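Local coordinates for SxtG (Microseira wollei, PDB 6U1R), which is an amidinotransferase of saxitoxin biosynthesis, probably passing an amidino group to its acceptor through a covalent amidino-cysteine intermediate, at residues A162-D165 / L166-E169; I341-L344 / K345-F349. One frame throughout, in Å; residues are numbered along the deposited sequence.

Contact 1 (A162-D165 / L166-E169); sequences AYRD and LLKE
The first turn of helix 164-172, the helical arm of a beta-alpha-beta unit between strands 145-148 and 176-179, brings Leu-167 back against Tyr-163 and Arg-164. Leu-167 N donates to Tyr-163 O at 2.9 Å with an N-H...O angle of 166°, and the leucine branch bends back over the tyrosine backbone. Its CG sits beside the backbone N (chi1 -66°), which carries CD1 to 4.0 Å from Tyr-163 CB. That methyl also lies 3.8 Å from Arg-164 CD and meets the guanidinium at its edge, near the plane. The guanidinium forms a salt bridge with Glu-148, and its NH1 hydrogen-bonds to Lys-182 O of the second subunit. Lys-168 N bonds to Arg-164 O, while the Lys-168 chain folds over that oxygen, with CG 3.4 Å from Arg-164 O. Its NZ hydrogen-bonds to Phe-210 O of the second subunit and meets the Phe-210 ring in a cation-pi contact, placing this face at the dimer contact. Two waters bind to the backbone and to Glu-169. One accepts from Leu-166 N and donates to Ala-162 O; the other donates weakly to Asp-165 O and, at 2.8 Å, to Glu-169 OE1, which also forms a salt bridge with Arg-108.

Contact 2 (I341-L344 / K345-F349); sequences IKAL and KDWGF
Leu-344 and Phe-349 form the apolar centre of a Schellman motif that ends helix 338-346, with Leu-344 CD2 4.0 Å from Phe-349 CD2. The same methyl reaches Trp-347 CE3 more loosely, and both Leu-344 and Phe-349 pack onward against Val-331 and Leu-272 of neighbouring strands. Beside this group, Ala-343 CB stands over one face of the indole in a CH-pi contact, 3.9 Å from the centroid of the six-membered ring and 19° off its normal. Ala-343 O lies over the same face, offset toward the rim, while also accepting from Trp-347 N. The chain leaves the helix at Gly-348 with a phi of 100°; at these backbone angles a CB would press on the preceding carbonyl oxygen, which calls for glycine. Gly-348 N bonds to Lys-345 O, and Phe-349 N closes the motif on Leu-344 O at 3.0 Å; that oxygen also lies at the edge of the phenyl ring, in its plane. At the polar rim, Lys-342 runs extended from a CG anti to the backbone N (chi1 176°) and crosses the Asp-346 carboxylate. The charged ends stay apart, NZ 4.7 Å from OD2, and the nearer approach is Lys-342 CE to Asp-346 OD2 at 3.6 Å.

The two contacts are local, one at the start of a helix, the other at the end of a different helix: contact 1 in the opening turn of helix 164-172, contact 2 at the close of helix 338-346. Each helix links two strands in a beta-alpha-beta unit, but the contacts do not touch; their centres are 37 Å apart and their nearest atoms about 24 Å. Contact 1 is the one nearer the predicted catalytic residues, since the side chain of Tyr-163 is about 10 Å from that of Cys-368 and about 12 Å from that of His-264. Contact 2 lies away from the predicted active-site residues. Arg-164 and Lys-168 of contact 1 reach the second subunit, whereas no other chain of the assembly touches residues 341-349.

Contact 1 (A162-D165 / L166-E169)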
loop_
_atom_site.group_PDB
_atom_site.type_symbol
_atom_site.label_atom_id
_atom_site.label_comp_id
_atom_site.label_asym_id
_atom_site.label_seq_id
_atom_site.Cartn_x
_atom_site.Cartn_y
_atom_site.Cartn_z
ATOM N N ALA A 162 0.244 8.058 -12.483
ATOM C CA ALA A 162 -0.400 8.326 -13.774
ATOM C C ALA A 162 -1.731 7.600 -13.921
ATOM O O ALA A 162 -2.577 8.031 -14.724
ATOM C CB ALA A 162 0.523 7.937 -14.928
ATOM N N TYR A 163 -1.953 6.550 -13.132
ATOM C CA TYR A 163 -3.136 5.706 -13.210
ATOM C C TYR A 163 -4.229 6.053 -12.205
ATOM O O TYR A 163 -5.272 5.401 -12.208
ATOM C CB TYR A 163 -2.736 4.249 -12.996
ATOM C CG TYR A 163 -1.660 3.768 -13.937
ATOM C CD1 TYR A 163 -0.320 3.974 -13.656
ATOM C CD2 TYR A 163 -1.987 3.096 -15.112
ATOM C CE1 TYR A 163 0.666 3.546 -14.515
ATOM C CE2 TYR A 163 -1.018 2.655 -15.959
ATOM C CZ TYR A 163 0.311 2.885 -15.665
ATOM O OH TYR A 163 1.260 2.439 -16.528
ATOM N N ARG A 164 -4.010 7.020 -11.314
ATOM C CA ARG A 164 -4.947 7.199 -10.209
ATOM C C ARG A 164 -6.309 7.723 -10.671
ATOM O O ARG A 164 -7.328 7.416 -10.037
ATOM C CB ARG A 164 -4.336 8.123 -9.153
ATOM C CG ARG A 164 -3.330 7.412 -8.224
ATOM C CD ARG A 164 -3.948 6.208 -7.470
ATOM N NE ARG A 164 -2.951 5.419 -6.714
ATOM C CZ ARG A 164 -2.410 5.848 -5.585
ATOM N NH1 ARG A 164 -2.744 7.038 -5.120
ATOM N NH2 ARG A 164 -1.544 5.110 -4.924
ATOM N N ASP A 165 -6.368 8.508 -11.746
ATOM C CA ASP A 165 -7.671 8.883 -12.296
ATOM C C ASP A 165 -8.491 7.643 -12.643
ATOM O O ASP A 165 -9.684 7.559 -12.323
ATOM C CB ASP A 165 -7.499 9.749 -13.545
ATOM C CG ASP A 165 -7.081 11.170 -13.236
ATOM O OD1 ASP A 165 -7.370 11.660 -12.127
ATOM O OD2 ASP A 165 -6.475 11.806 -14.122
ATOM N N LEU A 166 -7.870 6.686 -13.338
ATOM C CA LEU A 166 -8.564 5.463 -13.716
ATOM C C LEU A 166 -8.927 4.628 -12.491
ATOM O O LEU A 166 -10.048 4.112 -12.389
ATOM C CB LEU A 166 -7.686 4.663 -14.684
ATOM C CG LEU A 166 -7.674 5.190 -16.121
ATOM C CD1 LEU A 166 -6.487 4.623 -16.879
ATOM C CD2 LEU A 166 -9.006 4.873 -16.831
ATOM N N LEU A 167 -7.988 4.474 -11.555
ATOM C CA LEU A 167 -8.253 3.675 -10.362
ATOM C C LEU A 167 -9.433 4.227 -9.561
ATOM O O LEU A 167 -10.298 3.463 -9.114
ATOM C CB LEU A 167 -6.979 3.601 -9.507
ATOM C CG LEU A 167 -5.822 2.823 -10.181
ATOM C CD1 LEU A 167 -4.437 3.139 -9.579
ATOM C CD2 LEU A 167 -6.069 1.346 -10.093
ATOM N N LYS A 168 -9.491 5.549 -9.363
ATOM C CA LYS A 168 -10.607 6.110 -8.606
ATOM C C LYS A 168 -11.929 5.927 -9.359
ATOM O O LYS A 168 -12.957 5.653 -8.739
ATOM C CB LYS A 168 -10.325 7.587 -8.270
ATOM C CG LYS A 168 -9.225 7.746 -7.211
ATOM C CD LYS A 168 -9.028 9.194 -6.717
ATOM C CE LYS A 168 -8.568 10.112 -7.833
ATOM N NZ LYS A 168 -7.908 11.359 -7.341
ATOM N N GLU A 169 -11.910 6.031 -10.695
ATOM C CA GLU A 169 -13.096 5.722 -11.494
ATOM C C GLU A 169 -13.560 4.290 -11.254
ATOM O O GLU A 169 -14.746 4.040 -11.010
ATOM C CB GLU A 169 -12.808 5.939 -12.984
ATOM C CG GLU A 169 -13.943 5.445 -13.907
ATOM C CD GLU A 169 -13.593 5.462 -15.379
ATOM O OE1 GLU A 169 -12.874 6.386 -15.821
ATOM O OE2 GLU A 169 -14.062 4.530 -16.082
HETATM O O HOH W 1 -5.447 7.554 -14.902
HETATM O O HOH W 2 -10.885 8.186 -15.201
#

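Contact 2 (I341-L344 / K345-F349)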
loop_
_atom_site.group_PDB
_atom_site.type_symbol
_atom_site.label_atom_id
_atom_site.label_comp_id
_atom_site.label_asym_id
_atom_site.label_seq_id
_atom_site.Cartn_x
_atom_site.Cartn_y
_atom_site.Cartn_z
ATOM N N ILE A 341 5.230 -16.553 -34.870
ATOM C CA ILE A 341 3.983 -16.469 -35.636
ATOM C C ILE A 341 3.629 -17.836 -36.216
ATOM O O ILE A 341 2.483 -18.298 -36.122
ATOM C CB ILE A 341 4.097 -15.396 -36.739
ATOM C CG1 ILE A 341 4.204 -14.011 -36.098
ATOM C CG2 ILE A 341 2.882 -15.432 -37.694
ATOM C CD1 ILE A 341 4.741 -12.944 -37.029
ATOM N N LYS A 342 4.619 -18.515 -36.802
ATOM C CA LYS A 342 4.364 -19.824 -37.396
ATOM C C LYS A 342 3.988 -20.858 -36.339
ATOM O O LYS A 342 3.050 -21.643 -36.533
ATOM C CB LYS A 342 5.590 -20.302 -38.179
ATOM C CG LYS A 342 5.394 -21.726 -38.740
ATOM C CD LYS A 342 6.564 -22.195 -39.561
ATOM C CE LYS A 342 6.351 -23.659 -39.955
ATOM N NZ LYS A 342 7.606 -24.255 -40.502
ATOM N N ALA A 343 4.708 -20.879 -35.212
ATOM C CA ALA A 343 4.396 -21.845 -34.162
ATOM C C ALA A 343 2.998 -21.619 -33.599
ATOM O O ALA A 343 2.239 -22.577 -33.386
ATOM C CB ALA A 343 5.444 -21.766 -33.054
ATOM N N LEU A 344 2.637 -20.359 -33.356
ATOM C CA LEU A 344 1.295 -20.068 -32.862
ATOM C C LEU A 344 0.225 -20.577 -33.823
ATOM O O LEU A 344 -0.766 -21.173 -33.391
ATOM C CB LEU A 344 1.144 -18.571 -32.630
ATOM C CG LEU A 344 1.932 -18.069 -31.412
ATOM C CD1 LEU A 344 1.959 -16.565 -31.401
ATOM C CD2 LEU A 344 1.314 -18.621 -30.102
ATOM N N LYS A 345 0.398 -20.345 -35.125
ATOM C CA LYS A 345 -0.572 -20.858 -36.098
ATOM C C LYS A 345 -0.646 -22.377 -36.042
ATOM O O LYS A 345 -1.738 -22.961 -36.010
ATOM C CB LYS A 345 -0.198 -20.417 -37.509
ATOM C CG LYS A 345 -0.412 -18.956 -37.781
ATOM C CD LYS A 345 0.139 -18.528 -39.158
ATOM C CE LYS A 345 -0.420 -19.382 -40.284
ATOM N NZ LYS A 345 -0.421 -18.654 -41.591
ATOM N N ASP A 346 0.514 -23.032 -36.033
ATOM C CA ASP A 346 0.535 -24.488 -36.021
ATOM C C ASP A 346 -0.075 -25.038 -34.743
ATOM O O ASP A 346 -0.654 -26.130 -34.760
ATOM C CB ASP A 346 1.967 -24.998 -36.210
ATOM C CG ASP A 346 2.530 -24.677 -37.604
ATOM O OD1 ASP A 346 1.762 -24.222 -38.491
ATOM O OD2 ASP A 346 3.741 -24.868 -37.812
ATOM N N TRP A 347 0.010 -24.294 -33.630
ATOM C CA TRP A 347 -0.613 -24.717 -32.380
ATOM C C TRP A 347 -2.110 -24.408 -32.314
ATOM O O TRP A 347 -2.739 -24.720 -31.298
ATOM C CB TRP A 347 0.094 -24.051 -31.189
ATOM C CG TRP A 347 1.455 -24.612 -30.868
ATOM C CD1 TRP A 347 1.857 -25.918 -30.967
ATOM C CD2 TRP A 347 2.591 -23.877 -30.392
ATOM N NE1 TRP A 347 3.180 -26.034 -30.584
ATOM C CE2 TRP A 347 3.649 -24.796 -30.226
ATOM C CE3 TRP A 347 2.816 -22.529 -30.089
ATOM C CZ2 TRP A 347 4.911 -24.414 -29.772
ATOM C CZ3 TRP A 347 4.071 -22.149 -29.636
ATOM C CH2 TRP A 347 5.111 -23.094 -29.496
ATOM N N GLY A 348 -2.680 -23.797 -33.344
ATOM C CA GLY A 348 -4.108 -23.556 -33.421
ATOM C C GLY A 348 -4.576 -22.160 -33.068
ATOM O O GLY A 348 -5.791 -21.935 -32.988
ATOM N N PHE A 349 -3.662 -21.225 -32.829
ATOM C CA PHE A 349 -4.031 -19.857 -32.513
ATOM C C PHE A 349 -4.152 -19.040 -33.797
ATOM O O PHE A 349 -3.804 -19.490 -34.889
ATOM C CB PHE A 349 -3.005 -19.253 -31.544
ATOM C CG PHE A 349 -2.933 -19.971 -30.226
ATOM C CD1 PHE A 349 -3.829 -19.671 -29.204
ATOM C CD2 PHE A 349 -1.975 -20.951 -30.002
ATOM C CE1 PHE A 349 -3.767 -20.326 -27.987
ATOM C CE2 PHE A 349 -1.909 -21.622 -28.780
ATOM C CZ PHE A 349 -2.795 -21.314 -27.770
#